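Local coordinates for protein RNA silencing suppressor p19 (Tomato bushy stunt virus, PDB 4J39) that probably suppresses RNA silencing in the host plant by binding silencing RNAs as a homodimer that selects them by the length of their duplex, at residues Phe37-Gly42 with Leu65-Gly70. Residues are numbered along the deposited sequence; the frame is centred on the assembly and turned at random. Where two conformers were deposited one is given.
With SO4 (sulfate ion), chain E; nucleotides of chain B.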
loop_
_atom_site.group_PDB
_atom_site.type_symbol
_atom_site.label_atom_id
_atom_site.label_comp_id
_atom_site.label_asym_id
_atom_site.label_seq_id
_atom_site.Cartn_x
_atom_site.Cartn_y
_atom_site.Cartn_z
ATOM N N PHE A 37 -8.632 10.128 9.507
ATOM C CA PHE A 37 -8.297 9.059 8.577
ATOM C C PHE A 37 -8.741 7.743 9.276
ATOM O O PHE A 37 -8.928 7.746 10.516
ATOM C CB PHE A 37 -6.822 9.052 8.211
ATOM C CG PHE A 37 -5.909 8.676 9.348
ATOM C CD1 PHE A 37 -5.505 7.365 9.541
ATOM C CD2 PHE A 37 -5.388 9.687 10.240
ATOM C CE1 PHE A 37 -4.639 6.968 10.546
ATOM C CE2 PHE A 37 -4.564 9.291 11.245
ATOM C CZ PHE A 37 -4.184 7.922 11.405
ATOM N N LYS A 38 -8.903 6.704 8.471
ATOM C CA LYS A 38 -9.146 5.408 9.042
ATOM C C LYS A 38 -7.987 4.468 8.817
ATOM O O LYS A 38 -7.384 4.402 7.717
ATOM C CB LYS A 38 -10.431 4.844 8.381
ATOM C CG LYS A 38 -11.826 5.444 8.584
ATOM C CD LYS A 38 -12.960 4.739 7.764
ATOM C CE LYS A 38 -13.217 5.356 6.416
ATOM N NZ LYS A 38 -13.848 6.702 6.575
ATOM N N GLU A 39 -7.702 3.521 9.783
ATOM C CA GLU A 39 -6.682 2.592 9.574
ATOM C C GLU A 39 -7.162 1.306 10.275
ATOM O O GLU A 39 -8.077 1.415 11.117
ATOM C CB GLU A 39 -5.279 2.993 10.217
ATOM C CG GLU A 39 -5.282 3.304 11.739
ATOM C CD GLU A 39 -3.943 3.784 12.343
ATOM O OE1 GLU A 39 -4.064 4.207 13.489
ATOM O OE2 GLU A 39 -2.935 3.677 11.619
ATOM N N SER A 40 -6.592 0.232 9.870
ATOM C CA SER A 40 -6.914 -1.101 10.418
ATOM C C SER A 40 -5.791 -2.097 10.347
ATOM O O SER A 40 -4.907 -2.038 9.497
ATOM C CB SER A 40 -8.176 -1.597 9.686
ATOM O OG SER A 40 -7.836 -1.917 8.400
ATOM N N TRP A 41 -5.762 -3.046 11.302
ATOM C CA TRP A 41 -4.872 -4.130 11.330
ATOM C C TRP A 41 -5.687 -5.445 11.460
ATOM O O TRP A 41 -6.604 -5.488 12.284
ATOM C CB TRP A 41 -3.970 -4.113 12.480
ATOM C CG TRP A 41 -2.613 -3.306 12.344
ATOM C CD1 TRP A 41 -2.335 -2.091 12.842
ATOM C CD2 TRP A 41 -1.474 -3.754 11.662
ATOM N NE1 TRP A 41 -1.073 -1.762 12.521
ATOM C CE2 TRP A 41 -0.510 -2.730 11.751
ATOM C CE3 TRP A 41 -1.177 -4.875 10.926
ATOM C CZ2 TRP A 41 0.686 -2.875 11.175
ATOM C CZ3 TRP A 41 0.033 -4.986 10.294
ATOM C CH2 TRP A 41 0.970 -3.961 10.467
ATOM N N GLY A 42 -5.389 -6.348 10.553
ATOM C CA GLY A 42 -6.027 -7.669 10.460
ATOM C C GLY A 42 -4.993 -8.749 10.633
ATOM O O GLY A 42 -3.923 -8.741 10.000
ATOM N N LEU A 65 0.911 9.052 14.374
ATOM C CA LEU A 65 1.934 8.107 14.116
ATOM C C LEU A 65 2.176 7.281 15.385
ATOM O O LEU A 65 2.729 6.183 15.304
ATOM C CB LEU A 65 3.125 8.902 13.671
ATOM C CG LEU A 65 3.495 9.027 12.229
ATOM C CD1 LEU A 65 2.892 8.128 11.125
ATOM C CD2 LEU A 65 4.341 10.241 11.774
ATOM N N GLY A 66 1.758 7.799 16.559
ATOM C CA GLY A 66 1.929 7.040 17.842
ATOM C C GLY A 66 0.827 6.008 18.027
ATOM O O GLY A 66 0.794 5.343 19.045
ATOM N N SER A 67 -0.072 5.830 17.054
ATOM C CA SER A 67 -1.305 4.961 17.347
ATOM C C SER A 67 -0.976 3.474 17.368
ATOM O O SER A 67 -1.754 2.635 17.928
ATOM C CB SER A 67 -2.420 5.289 16.354
ATOM O OG SER A 67 -2.077 4.801 15.144
ATOM N N TRP A 68 0.150 3.080 16.818
ATOM C CA TRP A 68 0.693 1.753 16.862
ATOM C C TRP A 68 2.157 1.722 16.611
ATOM O O TRP A 68 2.692 2.608 15.960
ATOM C CB TRP A 68 -0.088 0.767 15.914
ATOM C CG TRP A 68 -0.005 1.135 14.451
ATOM C CD1 TRP A 68 -0.896 1.896 13.761
ATOM C CD2 TRP A 68 1.043 0.809 13.577
ATOM N NE1 TRP A 68 -0.456 2.025 12.448
ATOM C CE2 TRP A 68 0.745 1.401 12.301
ATOM C CE3 TRP A 68 2.177 0.034 13.679
ATOM C CZ2 TRP A 68 1.617 1.228 11.186
ATOM C CZ3 TRP A 68 3.013 -0.137 12.630
ATOM C CH2 TRP A 68 2.726 0.454 11.381
ATOM N N THR A 69 2.840 0.677 17.108
ATOM C CA THR A 69 4.266 0.489 16.903
ATOM C C THR A 69 4.514 -0.940 16.446
ATOM O O THR A 69 3.591 -1.859 16.551
ATOM C CB THR A 69 5.013 0.802 18.210
ATOM O OG1 THR A 69 4.593 -0.235 19.123
ATOM C CG2 THR A 69 4.764 2.166 18.803
ATOM N N GLY A 70 5.691 -1.269 16.007
ATOM C CA GLY A 70 6.056 -2.653 15.656
ATOM C C GLY A 70 5.812 -3.573 16.885
ATOM O O GLY A 70 5.237 -4.717 16.735
HETATM S S SO4 E . 7.551 0.921 13.760
HETATM O O1 SO4 E . 8.880 1.547 13.795
HETATM O O2 SO4 E . 7.653 -0.257 12.814
HETATM O O3 SO4 E . 7.207 0.718 15.180
HETATM O O4 SO4 E . 6.496 1.827 13.331
ATOM O OP3 C B 1 -14.535 9.054 6.054
ATOM P P C B 1 -15.003 10.342 6.627
ATOM O OP1 C B 1 -13.810 11.164 6.951
ATOM O OP2 C B 1 -16.116 10.933 5.770
ATOM O "O5'" C B 1 -15.572 9.951 8.067
ATOM C "C5'" C B 1 -16.485 8.834 8.167
ATOM C "C4'" C B 1 -17.051 8.611 9.564
ATOM O "O4'" C B 1 -18.111 9.555 9.894
ATOM C "C3'" C B 1 -17.682 7.264 9.694
ATOM O "O3'" C B 1 -16.681 6.269 9.897
ATOM C "C2'" C B 1 -18.652 7.495 10.869
ATOM O "O2'" C B 1 -18.043 7.594 12.168
ATOM C "C1'" C B 1 -19.212 8.835 10.450
ATOM N N1 C B 1 -20.353 8.787 9.395
ATOM C C2 C B 1 -21.629 8.415 9.782
ATOM O O2 C B 1 -21.813 8.125 10.953
ATOM N N3 C B 1 -22.667 8.401 8.853
ATOM C C4 C B 1 -22.405 8.727 7.580
ATOM N N4 C B 1 -23.431 8.712 6.690
ATOM C C5 C B 1 -21.095 9.106 7.155
ATOM C C6 C B 1 -20.110 9.108 8.097
#
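Trp41 sets the edge of its indole against one face of Trp68 in a T-shaped stack, the two planes at 88°. Its NE1 leads, standing 3.4 Å above the middle of the Trp68 ring system. Farther along the same edge, Trp41 CZ2 lies 3.9 Å from Trp68 CZ3. At the edge of Trp68 itself sits the carboxylate of Glu39, its plane turned 55° from the indole. Trp68 NE1 gives Glu39 OE2 a weak hydrogen bond, 3.1 Å long and bent to 134° at the hydrogen. The other oxygen is held more closely: Ser67 OG donates to Glu39 OE1 over 2.7 Å, meeting its syn lone pair. A chain extended beyond CG carries the carboxylate from the strand out to this loop. OE2 is also hydrogen-bonded by Tyr90 OH and forms a salt bridge with Lys119, partners that would favour a charged carboxylate at this buried site. Past Trp68, Thr69 caps the start of helix 70-78, where Gly70 N binds a sulfate O3 at 2.6 Å; the ion probably comes from the crystallisation liquor. On the strand, the alternating residues Lys38 and Ser40 pack on phosphates of the bound RNA, so one side of it meets the duplex and the other lies under the loop. The contact thus pins the loop between helices 58-65 and 70-78 onto the helix-covered face of the antiparallel sheet, over strand 36-43, which runs between strands 46-53 and 87-94, while helix 108-124 packs against Trp68 through Ala115 and Lys119.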